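Local coordinates for protein sulfate adenylyltransferase (Allochromatium vinosum, PDB 4DNX) that makes adenosine 5'-phosphosulfate and diphosphate from sulfate and ATP, as a dissimilatory ATP sulfurylase with a Rossmann-like nucleotidyltransferase domain, at residues K194-Q199 against K213-A218; L279-R284 against I325-A330. All blocks are in the same frame, centred on the assembly; numbering follows the deposited sequence.

Interaction 1: residues K194-Q199 against K213-A218; sequences KIVAFQ and KMAMEA
Val196 gives one methyl to each of two successive helix residues, Ala215 and Met216. With CG1 anti to the backbone N (chi1 171°), CG2 is left beside that nitrogen, and the two branches spread apart toward the helix. CG1 meets the CB of Ala215 at 4.1 Å, methyl against methyl, and both residues aim their CB at each other. CG2 instead lies against the root of Met216, with CG and CA of that methionine each 4.1 Å from Val196 CG2. Met216 CG, anti to its own carbonyl carbon, lies beside that methyl with the two side chains at a slant. Beyond that, the chain bends at chi3 (79°), and the thioether takes no part in this contact; Met216 also packs on Val224 of the next strand.

These pieces belong to a beta-alpha-beta unit, the building block of the Rossmann-like fold: strand 195-200, helix 206-219, then strand 223-230 laid parallel beside the first. The helix covers the face of the sheet from which Val196 and Phe198 project. Ile293 on the adjoining strand touches both Val196 and Ala215, filling out the same apolar layer.

No hydrogen bond or charge pair spans the two segments. What joins them is a small, buried set of methyl and methylene contacts at ordinary van der Waals separation. The short side chains are consistent with the close approach of Val196 CA to Met216 CA, 6.4 Å, and the direct contact between the segments is apolar and rests on shape fit.

Interaction 2: residues L279-R284 against I325-A330; sequences LHAYFR and IEIFRA
Helix 274-287 is the crossover that links parallel strands 260-266 and 291-294 of the Rossmann-like sheet, and here it packs against the start of strand 326-329, an outermost strand of that sheet within the chain. Ile325, just ahead of the strand, does most of the touching. Its CG1 branch is extended, anti to the backbone N at chi1 -171° and straight on at chi2 167°, which carries CD1 along the helix to the CB of Arg284 at 3.7 Å. The other branch, CG2, sits between the backbone N and the carbonyl carbon and faces one turn earlier: it is 4.0 Å from Ala281 CB and 3.5 Å from Ala281 O, a methyl laid against a carbonyl oxygen. Ala281 CB also receives CD1 of Ile327 at 4.3 Å, so this one methyl is shared by two isoleucines.

Arg284 enters the contact with its aliphatic base only. A bend at chi2 (62°) turns the chain away from Ile325, and Phe283 CE1 lies 3.2 Å over the plane of the Arg284 guanidinium, nearer its edge than its centre. The polar end is held by a hydrogen bond from NE to His227 ND1, and a second partner, Gln199, helps fix how the group is turned.

Phe314 of helix 309-316 packs on both Ala281 and Ile327, and Phe292 of strand 291-294 touches Ile325 and Arg284. Across the sheet, Phe328 of strand 326-329 faces helix 206-219, so this strand is flanked by a helix on either face.

Overall arrangement
Interactions 1 and 2 load opposite faces of one five-stranded parallel sheet, with centres about 11 Å apart, and both join a strand to a helix by apolar contact. Arg284, which belongs to interaction 2, also reaches strand 195-200. Ala197, facing away from helix 206-219, sets CB 3.6 Å from Arg284 CG, and Gln199 OE1 probably accepts a hydrogen bond from Arg284 NH2 at 2.8 Å. On the other face, Ala218 CB lies 3.7 Å from Phe328 CE2. Strand 195-200 is central in the sheet; in ATP sulfurylases the loop after it and the start of the next helix probably contribute to the nucleotide site, and the crystal captures the enzyme in its open state.

Interaction 1: residues K194-Q199 against K213-A218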
ATOM      1  N   LYS A 194     -20.358 -10.497  -0.589  1.00 16.50           N
ATOM      2  CA  LYS A 194     -21.074  -9.270  -0.917  1.00 16.75           C
ATOM      3  C   LYS A 194     -20.367  -8.157  -0.164  1.00 14.75           C
ATOM      4  O   LYS A 194     -20.000  -8.302   1.018  1.00 14.05           O
ATOM      5  CB  LYS A 194     -22.554  -9.367  -0.546  1.00 20.13           C
ATOM      6  CG  LYS A 194     -23.300 -10.290  -1.519  1.00 24.71           C
ATOM      7  CD  LYS A 194     -24.733 -10.487  -1.095  1.00 29.41           C
ATOM      8  CE  LYS A 194     -25.488 -11.282  -2.169  1.00 34.22           C
ATOM      9  NZ  LYS A 194     -26.789 -11.811  -1.660  1.00 40.73           N
ATOM     10  N   ILE A 195     -20.117  -7.059  -0.864  1.00 13.55           N
ATOM     11  CA  ILE A 195     -19.258  -5.991  -0.319  1.00 13.16           C
ATOM     12  C   ILE A 195     -19.876  -4.635  -0.656  1.00 12.67           C
ATOM     13  O   ILE A 195     -20.111  -4.346  -1.845  1.00 13.22           O
ATOM     14  CB  ILE A 195     -17.811  -6.045  -0.968  1.00 12.35           C
ATOM     15  CG1 ILE A 195     -17.182  -7.451  -0.782  1.00 14.47           C
ATOM     16  CG2 ILE A 195     -16.921  -4.954  -0.385  1.00 12.07           C
ATOM     17  CD1 ILE A 195     -17.483  -8.410  -1.927  1.00 14.06           C
ATOM     18  N   VAL A 196     -20.167  -3.816   0.370  1.00 12.07           N
ATOM     19  CA  VAL A 196     -20.687  -2.443   0.147  1.00 12.99           C
ATOM     20  C   VAL A 196     -19.517  -1.470   0.055  1.00 11.56           C
ATOM     21  O   VAL A 196     -18.565  -1.597   0.821  1.00 11.92           O
ATOM     22  CB  VAL A 196     -21.558  -2.040   1.358  1.00 15.08           C
ATOM     23  CG1 VAL A 196     -21.950  -0.534   1.299  1.00 15.64           C
ATOM     24  CG2 VAL A 196     -22.799  -2.947   1.458  1.00 15.55           C
ATOM     25  N   ALA A 197     -19.540  -0.501  -0.873  1.00 11.14           N
ATOM     26  CA  ALA A 197     -18.484   0.526  -0.902  1.00 10.40           C
ATOM     27  C   ALA A 197     -19.102   1.858  -0.464  1.00 10.53           C
ATOM     28  O   ALA A 197     -20.286   2.159  -0.834  1.00 10.44           O
ATOM     29  CB  ALA A 197     -17.928   0.660  -2.359  1.00 10.33           C
ATOM     30  N   PHE A 198     -18.339   2.631   0.305  1.00  9.96           N
ATOM     31  CA  PHE A 198     -18.768   3.943   0.799  1.00 11.55           C
ATOM     32  C   PHE A 198     -17.627   4.924   0.612  1.00 11.93           C
ATOM     33  O   PHE A 198     -16.556   4.689   1.140  1.00 12.03           O
ATOM     34  CB  PHE A 198     -19.143   3.868   2.312  1.00 11.80           C
ATOM     35  CG  PHE A 198     -19.539   5.214   2.911  1.00 13.08           C
ATOM     36  CD1 PHE A 198     -20.764   5.794   2.567  1.00 14.56           C
ATOM     37  CD2 PHE A 198     -18.673   5.892   3.789  1.00 14.06           C
ATOM     38  CE1 PHE A 198     -21.136   7.053   3.123  1.00 15.42           C
ATOM     39  CE2 PHE A 198     -19.066   7.160   4.355  1.00 15.27           C
ATOM     40  CZ  PHE A 198     -20.260   7.685   4.007  1.00 15.47           C
ATOM     41  N   GLN A 199     -17.889   6.049  -0.076  1.00 13.78           N
ATOM     42  CA  GLN A 199     -16.868   7.087  -0.288  1.00 14.49           C
ATOM     43  C   GLN A 199     -16.934   8.147   0.820  1.00 15.07           C
ATOM     44  O   GLN A 199     -18.024   8.604   1.181  1.00 14.09           O
ATOM     45  CB  GLN A 199     -17.111   7.788  -1.653  1.00 16.99           C
ATOM     46  CG  GLN A 199     -16.141   8.935  -1.922  1.00 23.87           C
ATOM     47  CD  GLN A 199     -16.185   9.432  -3.364  1.00 33.92           C
ATOM     48  OE1 GLN A 199     -16.323   8.645  -4.302  1.00 32.05           O
ATOM     49  NE2 GLN A 199     -16.086  10.757  -3.540  1.00 34.41           N
ATOM     50  N   LYS A 213     -23.832   0.501   8.031  1.00 14.88           N
ATOM     51  CA  LYS A 213     -24.426  -0.698   8.676  1.00 15.45           C
ATOM     52  C   LYS A 213     -25.801  -1.041   8.129  1.00 16.22           C
ATOM     53  O   LYS A 213     -26.092  -2.242   7.902  1.00 16.15           O
ATOM     54  CB  LYS A 213     -24.455  -0.511  10.207  1.00 15.92           C
ATOM     55  CG  LYS A 213     -23.047  -0.554  10.778  1.00 16.42           C
ATOM     56  CD  LYS A 213     -23.039  -0.253  12.285  1.00 18.41           C
ATOM     57  CE  LYS A 213     -21.694  -0.492  12.898  1.00 18.22           C
ATOM     58  NZ  LYS A 213     -21.822  -0.031  14.350  1.00 21.55           N
ATOM     59  N   MET A 214     -26.642  -0.013   7.913  1.00 16.30           N
ATOM     60  CA  MET A 214     -27.967  -0.200   7.240  1.00 18.22           C
ATOM     61  C   MET A 214     -27.825  -0.826   5.863  1.00 17.33           C
ATOM     62  O   MET A 214     -28.570  -1.757   5.513  1.00 18.52           O
ATOM     63  CB  MET A 214     -28.699   1.150   7.081  1.00 20.48           C
ATOM     64  CG  MET A 214     -29.305   1.628   8.353  1.00 24.90           C
ATOM     65  SD  MET A 214     -30.091   3.247   7.991  1.00 32.23           S
ATOM     66  CE  MET A 214     -29.122   4.324   9.035  1.00 30.19           C
ATOM     67  N   ALA A 215     -26.876  -0.311   5.085  1.00 15.95           N
ATOM     68  CA  ALA A 215     -26.631  -0.846   3.742  1.00 16.00           C
ATOM     69  C   ALA A 215     -26.176  -2.314   3.837  1.00 16.54           C
ATOM     70  O   ALA A 215     -26.719  -3.192   3.114  1.00 17.07           O
ATOM     71  CB  ALA A 215     -25.624  -0.006   2.962  1.00 15.63           C
ATOM     72  N   MET A 216     -25.233  -2.584   4.746  1.00 15.78           N
ATOM     73  CA  MET A 216     -24.740  -3.943   4.925  1.00 17.51           C
ATOM     74  C   MET A 216     -25.861  -4.909   5.311  1.00 18.13           C
ATOM     75  O   MET A 216     -25.922  -6.019   4.766  1.00 17.99           O
ATOM     76  CB  MET A 216     -23.606  -3.998   5.941  1.00 18.60           C
ATOM     77  CG  MET A 216     -22.387  -3.182   5.503  1.00 20.78           C
ATOM     78  SD  MET A 216     -21.278  -2.826   6.894  1.00 25.03           S
ATOM     79  CE  MET A 216     -20.510  -4.412   6.904  1.00 21.45           C
ATOM     80  N   GLU A 217     -26.754  -4.503   6.226  1.00 18.25           N
ATOM     81  CA  GLU A 217     -27.851  -5.398   6.653  1.00 21.41           C
ATOM     82  C   GLU A 217     -28.836  -5.602   5.510  1.00 20.94           C
ATOM     83  O   GLU A 217     -29.363  -6.707   5.309  1.00 21.89           O
ATOM     84  CB  GLU A 217     -28.577  -4.827   7.875  1.00 24.63           C
ATOM     85  CG  GLU A 217     -29.663  -5.768   8.447  1.00 33.12           C
ATOM     86  CD  GLU A 217     -30.447  -5.168   9.616  1.00 41.75           C
ATOM     87  OE1 GLU A 217     -29.818  -4.516  10.484  1.00 49.40           O
ATOM     88  OE2 GLU A 217     -31.692  -5.366   9.677  1.00 47.80           O
ATOM     89  N   ALA A 218     -29.060  -4.553   4.720  1.00 20.13           N
ATOM     90  CA  ALA A 218     -30.102  -4.604   3.674  1.00 22.04           C
ATOM     91  C   ALA A 218     -29.744  -5.575   2.551  1.00 22.37           C
ATOM     92  O   ALA A 218     -30.615  -6.240   1.988  1.00 24.05           O
ATOM     93  CB  ALA A 218     -30.370  -3.201   3.106  1.00 21.05           C
TER

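Interaction 2: residues L279-R284 against I325-A330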
ATOM      1  N   LEU A 279     -19.511   7.082 -13.019  1.00 12.33           N
ATOM      2  CA  LEU A 279     -18.068   6.812 -12.980  1.00 12.12           C
ATOM      3  C   LEU A 279     -17.660   6.115 -11.668  1.00 11.17           C
ATOM      4  O   LEU A 279     -16.900   5.122 -11.684  1.00 10.74           O
ATOM      5  CB  LEU A 279     -17.294   8.121 -13.148  1.00 12.71           C
ATOM      6  CG  LEU A 279     -15.786   7.916 -13.209  1.00 12.96           C
ATOM      7  CD1 LEU A 279     -15.407   7.069 -14.458  1.00 12.58           C
ATOM      8  CD2 LEU A 279     -15.087   9.307 -13.235  1.00 13.45           C
ATOM      9  N   HIS A 280     -18.174   6.636 -10.537  1.00 11.86           N
ATOM     10  CA  HIS A 280     -17.967   6.020  -9.204  1.00 12.08           C
ATOM     11  C   HIS A 280     -18.391   4.567  -9.161  1.00 12.41           C
ATOM     12  O   HIS A 280     -17.630   3.748  -8.665  1.00 13.60           O
ATOM     13  CB  HIS A 280     -18.740   6.781  -8.144  1.00 13.17           C
ATOM     14  CG  HIS A 280     -18.164   8.115  -7.800  1.00 15.49           C
ATOM     15  ND1 HIS A 280     -18.841   9.013  -6.987  1.00 16.77           N
ATOM     16  CD2 HIS A 280     -17.000   8.713  -8.149  1.00 15.58           C
ATOM     17  CE1 HIS A 280     -18.099  10.104  -6.844  1.00 18.29           C
ATOM     18  NE2 HIS A 280     -16.975   9.945  -7.533  1.00 17.62           N
ATOM     19  N   ALA A 281     -19.575   4.252  -9.695  1.00 11.44           N
ATOM     20  CA  ALA A 281     -20.051   2.860  -9.746  1.00 11.87           C
ATOM     21  C   ALA A 281     -19.117   1.997 -10.599  1.00 12.64           C
ATOM     22  O   ALA A 281     -18.749   0.859 -10.225  1.00 12.17           O
ATOM     23  CB  ALA A 281     -21.515   2.792 -10.228  1.00 12.89           C
ATOM     24  N   TYR A 282     -18.673   2.563 -11.715  1.00 12.17           N
ATOM     25  CA  TYR A 282     -17.788   1.837 -12.622  1.00 12.21           C
ATOM     26  C   TYR A 282     -16.498   1.396 -11.916  1.00 11.87           C
ATOM     27  O   TYR A 282     -16.156   0.184 -11.931  1.00 11.60           O
ATOM     28  CB  TYR A 282     -17.465   2.763 -13.777  1.00 12.06           C
ATOM     29  CG  TYR A 282     -16.642   2.115 -14.888  1.00 11.13           C
ATOM     30  CD1 TYR A 282     -15.270   1.896 -14.722  1.00 11.33           C
ATOM     31  CD2 TYR A 282     -17.245   1.769 -16.077  1.00 12.53           C
ATOM     32  CE1 TYR A 282     -14.520   1.265 -15.759  1.00 11.18           C
ATOM     33  CE2 TYR A 282     -16.538   1.168 -17.124  1.00 11.95           C
ATOM     34  CZ  TYR A 282     -15.169   0.919 -16.944  1.00 11.51           C
ATOM     35  OH  TYR A 282     -14.482   0.304 -17.971  1.00 12.53           O
ATOM     36  N   PHE A 283     -15.790   2.333 -11.281  1.00 10.18           N
ATOM     37  CA  PHE A 283     -14.520   1.945 -10.666  1.00 10.69           C
ATOM     38  C   PHE A 283     -14.653   1.129  -9.377  1.00 10.53           C
ATOM     39  O   PHE A 283     -13.757   0.335  -9.043  1.00 11.18           O
ATOM     40  CB  PHE A 283     -13.465   3.071 -10.608  1.00 10.80           C
ATOM     41  CG  PHE A 283     -13.753   4.229  -9.684  1.00 10.89           C
ATOM     42  CD1 PHE A 283     -13.480   4.145  -8.318  1.00  9.88           C
ATOM     43  CD2 PHE A 283     -14.089   5.470 -10.246  1.00 10.86           C
ATOM     44  CE1 PHE A 283     -13.665   5.306  -7.474  1.00 11.38           C
ATOM     45  CE2 PHE A 283     -14.283   6.624  -9.448  1.00 11.46           C
ATOM     46  CZ  PHE A 283     -14.052   6.550  -8.057  1.00 11.91           C
ATOM     47  N   ARG A 284     -15.812   1.270  -8.728  1.00 11.09           N
ATOM     48  CA  ARG A 284     -16.075   0.454  -7.546  1.00 12.65           C
ATOM     49  C   ARG A 284     -16.344  -0.983  -7.947  1.00 11.25           C
ATOM     50  O   ARG A 284     -16.026  -1.922  -7.195  1.00 11.58           O
ATOM     51  CB  ARG A 284     -17.224   1.040  -6.709  1.00 14.69           C
ATOM     52  CG  ARG A 284     -16.763   1.934  -5.554  1.00 20.48           C
ATOM     53  CD  ARG A 284     -16.055   3.080  -6.035  1.00 20.57           C
ATOM     54  NE  ARG A 284     -15.466   4.042  -5.062  1.00 20.21           N
ATOM     55  CZ  ARG A 284     -15.814   5.322  -4.875  1.00 19.71           C
ATOM     56  NH1 ARG A 284     -16.908   5.848  -5.422  1.00 22.60           N
ATOM     57  NH2 ARG A 284     -15.038   6.110  -4.120  1.00 15.31           N
ATOM     58  N   ILE A 325     -22.582  -4.011 -10.601  1.00 15.52           N
ATOM     59  CA  ILE A 325     -22.685  -3.422  -9.246  1.00 14.87           C
ATOM     60  C   ILE A 325     -24.079  -2.822  -9.054  1.00 16.36           C
ATOM     61  O   ILE A 325     -24.669  -2.275 -10.018  1.00 17.05           O
ATOM     62  CB  ILE A 325     -21.552  -2.399  -8.986  1.00 14.01           C
ATOM     63  CG1 ILE A 325     -21.517  -1.939  -7.512  1.00 13.49           C
ATOM     64  CG2 ILE A 325     -21.618  -1.181  -9.972  1.00 12.93           C
ATOM     65  CD1 ILE A 325     -20.199  -1.158  -7.094  1.00 13.33           C
ATOM     66  N   GLU A 326     -24.612  -2.936  -7.834  1.00 16.28           N
ATOM     67  CA  GLU A 326     -25.967  -2.451  -7.521  1.00 18.58           C
ATOM     68  C   GLU A 326     -25.863  -1.210  -6.636  1.00 17.91           C
ATOM     69  O   GLU A 326     -24.898  -1.062  -5.909  1.00 17.25           O
ATOM     70  CB  GLU A 326     -26.755  -3.530  -6.777  1.00 22.33           C
ATOM     71  CG  GLU A 326     -27.091  -4.735  -7.637  1.00 32.25           C
ATOM     72  CD  GLU A 326     -27.869  -5.776  -6.866  1.00 43.00           C
ATOM     73  OE1 GLU A 326     -27.435  -6.959  -6.853  1.00 51.80           O
ATOM     74  OE2 GLU A 326     -28.902  -5.408  -6.250  1.00 47.80           O
ATOM     75  N   ILE A 327     -26.864  -0.328  -6.703  1.00 17.57           N
ATOM     76  CA  ILE A 327     -26.835   0.888  -5.908  1.00 17.87           C
ATOM     77  C   ILE A 327     -27.696   0.677  -4.672  1.00 17.89           C
ATOM     78  O   ILE A 327     -28.827   0.189  -4.789  1.00 19.52           O
ATOM     79  CB  ILE A 327     -27.373   2.103  -6.707  1.00 17.82           C
ATOM     80  CG1 ILE A 327     -26.518   2.357  -7.984  1.00 17.23           C
ATOM     81  CG2 ILE A 327     -27.438   3.375  -5.793  1.00 17.21           C
ATOM     82  CD1 ILE A 327     -24.990   2.303  -7.797  1.00 15.83           C
ATOM     83  N   PHE A 328     -27.160   1.043  -3.511  1.00 16.83           N
ATOM     84  CA  PHE A 328     -27.956   1.191  -2.314  1.00 16.99           C
ATOM     85  C   PHE A 328     -28.355   2.668  -2.230  1.00 17.47           C
ATOM     86  O   PHE A 328     -27.478   3.533  -2.127  1.00 16.67           O
ATOM     87  CB  PHE A 328     -27.167   0.829  -1.048  1.00 15.82           C
ATOM     88  CG  PHE A 328     -28.003   0.997   0.215  1.00 17.50           C
ATOM     89  CD1 PHE A 328     -27.941   2.159   0.971  1.00 17.12           C
ATOM     90  CD2 PHE A 328     -28.894  -0.001   0.583  1.00 18.12           C
ATOM     91  CE1 PHE A 328     -28.772   2.305   2.137  1.00 19.62           C
ATOM     92  CE2 PHE A 328     -29.704   0.137   1.742  1.00 19.69           C
ATOM     93  CZ  PHE A 328     -29.631   1.293   2.496  1.00 19.14           C
ATOM     94  N   ARG A 329     -29.655   2.933  -2.296  1.00 18.93           N
ATOM     95  CA  ARG A 329     -30.152   4.311  -2.381  1.00 20.16           C
ATOM     96  C   ARG A 329     -30.369   4.837  -0.971  1.00 20.66           C
ATOM     97  O   ARG A 329     -31.304   4.411  -0.287  1.00 22.09           O
ATOM     98  CB  ARG A 329     -31.460   4.351  -3.181  1.00 21.95           C
ATOM     99  CG  ARG A 329     -31.254   4.095  -4.655  1.00 23.21           C
ATOM    100  CD  ARG A 329     -32.593   4.056  -5.428  1.00 28.61           C
ATOM    101  NE  ARG A 329     -32.315   3.936  -6.862  1.00 32.55           N
ATOM    102  CZ  ARG A 329     -33.196   4.188  -7.828  1.00 36.10           C
ATOM    103  NH1 ARG A 329     -34.439   4.550  -7.534  1.00 38.03           N
ATOM    104  NH2 ARG A 329     -32.834   4.049  -9.092  1.00 36.37           N
ATOM    105  N   ALA A 330     -29.477   5.724  -0.549  1.00 19.33           N
ATOM    106  CA  ALA A 330     -29.539   6.334   0.783  1.00 20.00           C
ATOM    107  C   ALA A 330     -30.315   7.657   0.778  1.00 21.23           C
ATOM    108  O   ALA A 330     -30.648   8.212  -0.278  1.00 21.41           O
ATOM    109  CB  ALA A 330     -28.132   6.546   1.313  1.00 18.13           C
TER